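PtLCIB4 H88A mutant (Phaeodactylum tricornutum, PDB 5B5Z) is an engineered variant of a zinc-binding LCIB-family beta-carbonic anhydrase, a group that probably interconverts carbon dioxide and bicarbonate. Local coordinates at residues F25-T30 / F255-R260; A32-M37 / Q69-V74; A148-Y153 / A197-A202. All coordinates share one frame; numbering follows the deposited sequence.

How the contacts relate
Contact 1 is the most buried of the three and the only one closed by hydrogen bonds between its segments: strand 29-30 pairs with strand 255-264, and waters extend the bonding at one end. Contact 2 follows directly in the chain, since helix 31-43 starts where strand 29-30 stops, and the two contacts touch through Leu34, which packs with CD1 3.6 Å from CG2 of Val258. Contacts 2 and 3 are both partly buried and lie on opposite sides of the chain's centre, about 23 Å apart between nearest atoms. Both join helices without cross-helix hydrogen bonds, one aliphatic-aromatic with its helices inclined by 31°, the other perpendicular, with hydroxyls that bond within their own helices.

Contact 1 of 3, residues F25-T30 / F255-R260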
# COMPACT_ATOMS: atom_id res chain seq x y z
N PHE A 25 -24.21 1.10 12.57
CA PHE A 25 -24.10 1.75 11.27
C PHE A 25 -25.28 1.38 10.37
O PHE A 25 -25.17 0.52 9.52
CB PHE A 25 -22.76 1.35 10.60
CG PHE A 25 -21.56 1.64 11.46
CD1 PHE A 25 -21.09 2.93 11.59
CD2 PHE A 25 -20.92 0.62 12.15
CE1 PHE A 25 -20.01 3.22 12.40
CE2 PHE A 25 -19.83 0.90 12.96
CZ PHE A 25 -19.37 2.20 13.08
N PRO A 26 -26.44 2.03 10.58
CA PRO A 26 -27.69 1.67 9.90
C PRO A 26 -27.58 1.77 8.40
O PRO A 26 -28.30 1.06 7.69
CB PRO A 26 -28.69 2.71 10.41
CG PRO A 26 -28.12 3.24 11.61
CD PRO A 26 -26.65 3.07 11.60
N ASP A 27 -26.70 2.65 7.93
CA ASP A 27 -26.61 2.95 6.50
C ASP A 27 -25.51 2.16 5.80
O ASP A 27 -25.24 2.41 4.64
CB ASP A 27 -26.40 4.46 6.28
CG ASP A 27 -25.20 5.02 7.06
OD1 ASP A 27 -24.79 4.43 8.08
OD2 ASP A 27 -24.70 6.10 6.67
N ALA A 28 -24.90 1.20 6.50
CA ALA A 28 -23.82 0.41 5.90
C ALA A 28 -24.26 -0.31 4.62
O ALA A 28 -25.37 -0.84 4.55
CB ALA A 28 -23.27 -0.58 6.89
N LEU A 29 -23.38 -0.33 3.62
CA LEU A 29 -23.61 -1.05 2.37
C LEU A 29 -22.69 -2.26 2.27
O LEU A 29 -21.57 -2.22 2.75
CB LEU A 29 -23.35 -0.14 1.17
CG LEU A 29 -24.17 1.15 1.07
CD1 LEU A 29 -23.72 1.99 -0.12
CD2 LEU A 29 -25.65 0.81 0.97
N THR A 30 -23.13 -3.34 1.62
CA THR A 30 -22.18 -4.40 1.28
C THR A 30 -21.18 -3.87 0.25
O THR A 30 -21.48 -2.92 -0.47
CB THR A 30 -22.86 -5.64 0.70
OG1 THR A 30 -23.45 -5.30 -0.55
CG2 THR A 30 -23.93 -6.17 1.65
N PHE A 255 -18.60 -4.76 4.69
CA PHE A 255 -19.47 -3.60 4.56
C PHE A 255 -18.66 -2.32 4.51
O PHE A 255 -17.47 -2.29 4.86
CB PHE A 255 -20.48 -3.53 5.71
CG PHE A 255 -21.56 -4.58 5.63
CD1 PHE A 255 -21.29 -5.90 5.94
CD2 PHE A 255 -22.84 -4.24 5.22
CE1 PHE A 255 -22.29 -6.88 5.86
CE2 PHE A 255 -23.85 -5.21 5.13
CZ PHE A 255 -23.56 -6.53 5.45
N PHE A 256 -19.32 -1.26 4.07
CA PHE A 256 -18.72 0.06 4.05
C PHE A 256 -19.76 1.10 4.43
O PHE A 256 -20.90 1.05 3.95
CB PHE A 256 -18.13 0.36 2.66
CG PHE A 256 -17.17 1.55 2.63
CD1 PHE A 256 -17.64 2.84 2.38
CD2 PHE A 256 -15.80 1.35 2.82
CE1 PHE A 256 -16.75 3.93 2.35
CE2 PHE A 256 -14.91 2.43 2.77
CZ PHE A 256 -15.39 3.72 2.54
N VAL A 257 -19.38 2.01 5.32
CA VAL A 257 -20.21 3.13 5.71
C VAL A 257 -19.75 4.38 4.99
O VAL A 257 -18.71 4.92 5.32
CB VAL A 257 -20.12 3.37 7.23
CG1 VAL A 257 -21.15 4.43 7.69
CG2 VAL A 257 -20.27 2.06 7.98
N VAL A 258 -20.53 4.85 4.02
CA VAL A 258 -20.16 6.05 3.28
C VAL A 258 -20.40 7.32 4.08
O VAL A 258 -21.53 7.61 4.48
CB VAL A 258 -20.95 6.17 1.96
CG1 VAL A 258 -20.50 7.40 1.20
CG2 VAL A 258 -20.73 4.95 1.12
N ARG A 259 -19.34 8.09 4.28
CA ARG A 259 -19.44 9.36 4.99
C ARG A 259 -19.25 10.56 4.04
O ARG A 259 -19.76 11.65 4.29
CB ARG A 259 -18.40 9.39 6.11
CG ARG A 259 -18.70 8.49 7.27
CD ARG A 259 -19.81 9.08 8.13
NE ARG A 259 -19.51 8.94 9.55
CZ ARG A 259 -20.08 8.04 10.34
NH1 ARG A 259 -20.97 7.21 9.84
NH2 ARG A 259 -19.74 7.97 11.61
N ARG A 260 -18.53 10.33 2.94
CA ARG A 260 -18.24 11.35 1.93
C ARG A 260 -18.36 10.71 0.55
O ARG A 260 -17.82 9.62 0.31
CB ARG A 260 -16.84 11.95 2.10
O HOH W 1 -23.28 4.00 3.51
O HOH W 2 -24.20 6.68 4.13
O HOH W 3 -23.24 5.44 10.15
O HOH W 4 -22.74 7.74 7.23
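Val257 lays its CG2 methyl against the base of Phe25, 3.7 Å from CB, while its other branch, CG1, meets the carboxylate of Asp27, 3.7 Å from OD1. The split follows from chi1 of -172°, which points CG1 away from the backbone N and turns CG2 back beside it. Farther along, the Phe255 ring lies alongside residues 28-30: Ala28 CB lies near CD2, and Thr30 CG2 sits 3.6 Å from CE2. Leu29 and Phe256 bond to each other twice, Leu29 N to Phe256 O at 2.9 Å and almost straight (177°), and Phe256 N to Leu29 O at 2.8 Å, more bent.

Beyond this pair, water takes over. One molecule links Asp27 O to Val258 N, and two others join Asp27 OD2 to Val258 O. OD2 reaches Arg259 NH1 through one of these two, and OD1 through a further water whose bond to NH1 is weak. Strand 255-264 pairs antiparallel with strand 238-247 along its other edge, and Arg259 and Arg260 form a classic bulge opposite Gly242. The contact is thus a short antiparallel edge strand, entered from a type I turn, that extends the central mixed sheet of this LCIB-family fold.

Contact 2 of 3, residues A32-M37 / Q69-V74; sequences AELVAM and QDFGEV
The Phe71 ring carries Val35 CG2 on one face and Leu34 CD2 at its edge. The valine methyl stands 3.8 Å from the ring centroid and only 4° off the normal, a CH-pi contact centred over the ring; its distances to the six ring carbons are accordingly almost equal. Leu34 CD2 instead comes up near the ring plane, 3.7 Å from CE2, and the two side chains run roughly perpendicular. Two successive residues of helix 31-43 therefore hold one aromatic side chain from two directions.

Val35 divides its branches between partners. With CG1 anti to the backbone N (chi1 174°), CG2 is left for the ring and also lies 3.9 Å from Asp70 CB, whereas CG1 reaches the next turn of the other helix and meets Val74 CG2 at 3.6 Å. The two valines lie alongside, pointing opposite ways, methyl against methyl. An alanine in place of Phe71 is likely to open a gap between the helices, leaving Val35 CG2 without its aromatic face and Leu34 CD2 without the edge it packs on.

Only the aliphatic part of Asp70 shares in this packing. Its OD2 accepts a hydrogen bond from Asn31 ND2, a polar link at the start of helix 31-43 beside the apolar seam. On the inner side, Leu34 also rests on Phe256 and Val258 of strand 255-264.

The axes of the two helical segments run in the same general sense, 10.0 Å apart and inclined at -31°. This is side-by-side packing of two helices, here helices 31-43 and 65-75, with Leu34 joining their seam to the mixed sheet of the alpha/beta fold.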
# COMPACT_ATOMS: atom_id res chain seq x y z
N ALA A 32 -20.51 -5.06 -2.56
CA ALA A 32 -21.16 -5.13 -3.87
C ALA A 32 -22.12 -3.95 -4.08
O ALA A 32 -22.12 -3.32 -5.13
CB ALA A 32 -21.89 -6.46 -4.04
N GLU A 33 -22.92 -3.65 -3.06
CA GLU A 33 -23.81 -2.50 -3.12
C GLU A 33 -23.05 -1.20 -3.30
O GLU A 33 -23.47 -0.32 -4.04
CB GLU A 33 -24.68 -2.43 -1.85
CG GLU A 33 -25.76 -3.51 -1.79
CD GLU A 33 -26.37 -3.68 -0.39
OE1 GLU A 33 -25.89 -3.05 0.58
OE2 GLU A 33 -27.34 -4.46 -0.27
N LEU A 34 -21.94 -1.07 -2.59
CA LEU A 34 -21.13 0.14 -2.69
C LEU A 34 -20.58 0.35 -4.11
O LEU A 34 -20.70 1.43 -4.69
CB LEU A 34 -19.97 0.07 -1.69
CG LEU A 34 -18.96 1.21 -1.80
CD1 LEU A 34 -19.57 2.51 -1.29
CD2 LEU A 34 -17.68 0.86 -1.03
N VAL A 35 -19.94 -0.67 -4.65
CA VAL A 35 -19.33 -0.54 -5.95
C VAL A 35 -20.39 -0.29 -7.03
O VAL A 35 -20.20 0.56 -7.90
CB VAL A 35 -18.50 -1.78 -6.29
CG1 VAL A 35 -17.98 -1.70 -7.74
CG2 VAL A 35 -17.33 -1.87 -5.31
N ALA A 36 -21.52 -0.98 -6.92
CA ALA A 36 -22.62 -0.76 -7.86
C ALA A 36 -23.13 0.67 -7.80
O ALA A 36 -23.29 1.33 -8.83
CB ALA A 36 -23.75 -1.74 -7.57
N MET A 37 -23.34 1.17 -6.58
CA MET A 37 -23.85 2.52 -6.39
C MET A 37 -22.87 3.58 -6.89
O MET A 37 -23.26 4.52 -7.59
CB MET A 37 -24.17 2.75 -4.91
CG MET A 37 -24.72 4.13 -4.67
SD MET A 37 -24.61 4.67 -2.95
CE MET A 37 -22.84 4.96 -2.75
N GLN A 69 -9.94 -4.86 -4.43
CA GLN A 69 -10.21 -5.80 -5.51
C GLN A 69 -11.56 -5.54 -6.15
O GLN A 69 -11.69 -5.58 -7.37
CB GLN A 69 -10.13 -7.24 -5.00
CG GLN A 69 -8.72 -7.69 -4.67
CD GLN A 69 -8.68 -9.07 -4.04
OE1 GLN A 69 -9.72 -9.72 -3.91
NE2 GLN A 69 -7.49 -9.52 -3.67
N ASP A 70 -12.57 -5.24 -5.34
CA ASP A 70 -13.91 -5.02 -5.88
C ASP A 70 -14.00 -3.77 -6.76
O ASP A 70 -14.61 -3.78 -7.83
CB ASP A 70 -14.93 -4.95 -4.73
CG ASP A 70 -15.12 -6.28 -4.04
OD1 ASP A 70 -14.76 -7.34 -4.61
OD2 ASP A 70 -15.64 -6.29 -2.90
N PHE A 71 -13.37 -2.68 -6.33
CA PHE A 71 -13.31 -1.50 -7.20
C PHE A 71 -12.36 -1.71 -8.38
O PHE A 71 -12.55 -1.14 -9.44
CB PHE A 71 -12.88 -0.26 -6.39
CG PHE A 71 -14.02 0.46 -5.75
CD1 PHE A 71 -14.92 1.20 -6.52
CD2 PHE A 71 -14.21 0.42 -4.38
CE1 PHE A 71 -15.97 1.87 -5.94
CE2 PHE A 71 -15.27 1.10 -3.80
CZ PHE A 71 -16.16 1.82 -4.58
N GLY A 72 -11.33 -2.51 -8.15
CA GLY A 72 -10.34 -2.80 -9.18
C GLY A 72 -10.94 -3.56 -10.34
O GLY A 72 -10.51 -3.41 -11.49
N GLU A 73 -11.95 -4.37 -10.05
CA GLU A 73 -12.66 -5.06 -11.14
C GLU A 73 -13.34 -4.09 -12.10
O GLU A 73 -13.51 -4.41 -13.29
CB GLU A 73 -13.70 -6.03 -10.57
CG GLU A 73 -13.09 -7.20 -9.85
CD GLU A 73 -14.13 -8.12 -9.23
OE1 GLU A 73 -15.33 -7.75 -9.19
OE2 GLU A 73 -13.73 -9.21 -8.77
N VAL A 74 -13.71 -2.91 -11.60
CA VAL A 74 -14.38 -1.91 -12.41
C VAL A 74 -13.38 -0.94 -13.05
O VAL A 74 -13.50 -0.61 -14.23
CB VAL A 74 -15.43 -1.11 -11.58
CG1 VAL A 74 -16.06 0.01 -12.41
CG2 VAL A 74 -16.51 -2.04 -11.03

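Contact 3 of 3, residues A148-Y153 / A197-A202; sequences AVTQAY and ATLSEA
A chi1 of 167° swings the Tyr153 ring away from its own backbone N and sends it across to Ala197 and Ser200 on helix 196-201. Thr150, one turn earlier, is rotated so that OG1 is tucked in over its own backbone and CG2 is the branch turned to the other helix. That methyl meets Leu199 CB at 3.5 Å. The hydroxyl is engaged within its own helix, where OG1 bonds to Ala146 O.

Over one face of the tyrosine ring comes the backbone of Ala197. Its CA lies 4.0 Å from the ring centroid and 18° off the normal, a CH-pi contact displaced toward the rim, while CB lies 3.8 Å from both CZ and OH. Ser200 OG approaches the same ring obliquely, 3.2 Å from CE2, but the bonding of this hydroxyl belongs to its own helix, where Ala196 O is its partner. The polar groups of Thr150 and Ser200 thus serve their own helices, and the helices meet through van der Waals contact.

Deeper in, Val149 CG2 and Leu199 CD1 make a looser contact at 4.3 Å. Leu199 further packs against Leu192 of helix 183-192 and Val205 of helix 205-228, so that it sits where several helices converge. The segment axes are perpendicular (-90°) and approach to 9.0 Å. Such a crossing is orthogonal helix-helix packing, here of the short helix 196-201 against the last turns of helix 140-154, in a helical cluster well away from the centre of the chain.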
# COMPACT_ATOMS: atom_id res chain seq x y z
N ALA A 148 -2.46 4.14 23.61
CA ALA A 148 -1.42 5.09 23.98
C ALA A 148 -1.94 6.50 24.27
O ALA A 148 -1.53 7.13 25.25
CB ALA A 148 -0.37 5.13 22.88
N VAL A 149 -2.84 7.01 23.43
CA VAL A 149 -3.28 8.40 23.63
C VAL A 149 -4.30 8.51 24.77
O VAL A 149 -4.36 9.55 25.43
CB VAL A 149 -3.87 9.05 22.35
CG1 VAL A 149 -2.85 9.07 21.22
CG2 VAL A 149 -5.16 8.38 21.93
N THR A 150 -5.09 7.47 25.01
CA THR A 150 -6.06 7.57 26.09
C THR A 150 -5.39 7.35 27.43
O THR A 150 -5.80 7.94 28.43
CB THR A 150 -7.25 6.59 25.94
OG1 THR A 150 -6.80 5.23 25.94
CG2 THR A 150 -8.01 6.88 24.65
N GLN A 151 -4.37 6.50 27.47
CA GLN A 151 -3.63 6.32 28.72
C GLN A 151 -2.91 7.61 29.10
O GLN A 151 -2.91 8.01 30.27
CB GLN A 151 -2.66 5.15 28.60
CG GLN A 151 -3.36 3.82 28.67
CD GLN A 151 -2.42 2.65 28.52
OE1 GLN A 151 -1.20 2.83 28.40
NE2 GLN A 151 -2.96 1.44 28.53
N ALA A 152 -2.31 8.26 28.12
CA ALA A 152 -1.65 9.54 28.34
C ALA A 152 -2.65 10.61 28.76
O ALA A 152 -2.35 11.44 29.62
CB ALA A 152 -0.91 9.97 27.09
N TYR A 153 -3.83 10.59 28.16
CA TYR A 153 -4.87 11.54 28.52
C TYR A 153 -5.37 11.29 29.94
O TYR A 153 -5.52 12.24 30.71
CB TYR A 153 -6.04 11.48 27.52
CG TYR A 153 -7.30 12.19 27.99
CD1 TYR A 153 -7.46 13.56 27.79
CD2 TYR A 153 -8.32 11.49 28.62
CE1 TYR A 153 -8.60 14.21 28.21
CE2 TYR A 153 -9.46 12.14 29.05
CZ TYR A 153 -9.60 13.49 28.84
OH TYR A 153 -10.74 14.13 29.27
N ALA A 197 -10.03 12.42 24.55
CA ALA A 197 -11.18 12.54 25.45
C ALA A 197 -12.36 11.72 24.93
O ALA A 197 -12.96 10.95 25.69
CB ALA A 197 -11.58 14.01 25.61
N THR A 198 -12.67 11.87 23.65
CA THR A 198 -13.77 11.14 23.02
C THR A 198 -13.62 9.64 23.22
O THR A 198 -14.57 8.93 23.57
CB THR A 198 -13.85 11.42 21.51
OG1 THR A 198 -14.02 12.83 21.29
CG2 THR A 198 -15.01 10.65 20.88
N LEU A 199 -12.40 9.15 23.00
CA LEU A 199 -12.13 7.72 23.09
C LEU A 199 -12.19 7.20 24.52
O LEU A 199 -12.69 6.11 24.77
CB LEU A 199 -10.76 7.42 22.48
CG LEU A 199 -10.63 7.69 20.99
CD1 LEU A 199 -9.19 7.50 20.56
CD2 LEU A 199 -11.58 6.80 20.17
N SER A 200 -11.70 8.00 25.47
CA SER A 200 -11.73 7.56 26.85
C SER A 200 -13.15 7.57 27.41
O SER A 200 -13.48 6.75 28.26
CB SER A 200 -10.80 8.42 27.70
OG SER A 200 -10.96 9.79 27.41
N GLU A 201 -14.00 8.46 26.90
CA GLU A 201 -15.38 8.58 27.39
C GLU A 201 -16.35 7.61 26.69
O GLU A 201 -17.48 7.42 27.13
CB GLU A 201 -15.89 10.01 27.21
CG GLU A 201 -15.18 11.01 28.12
CD GLU A 201 -15.46 12.45 27.73
OE1 GLU A 201 -16.30 12.67 26.84
OE2 GLU A 201 -14.82 13.35 28.31
N ALA A 202 -15.89 6.98 25.62
CA ALA A 202 -16.76 6.15 24.79
C ALA A 202 -17.35 4.95 25.52
O ALA A 202 -16.67 4.29 26.30
CB ALA A 202 -15.99 5.67 23.56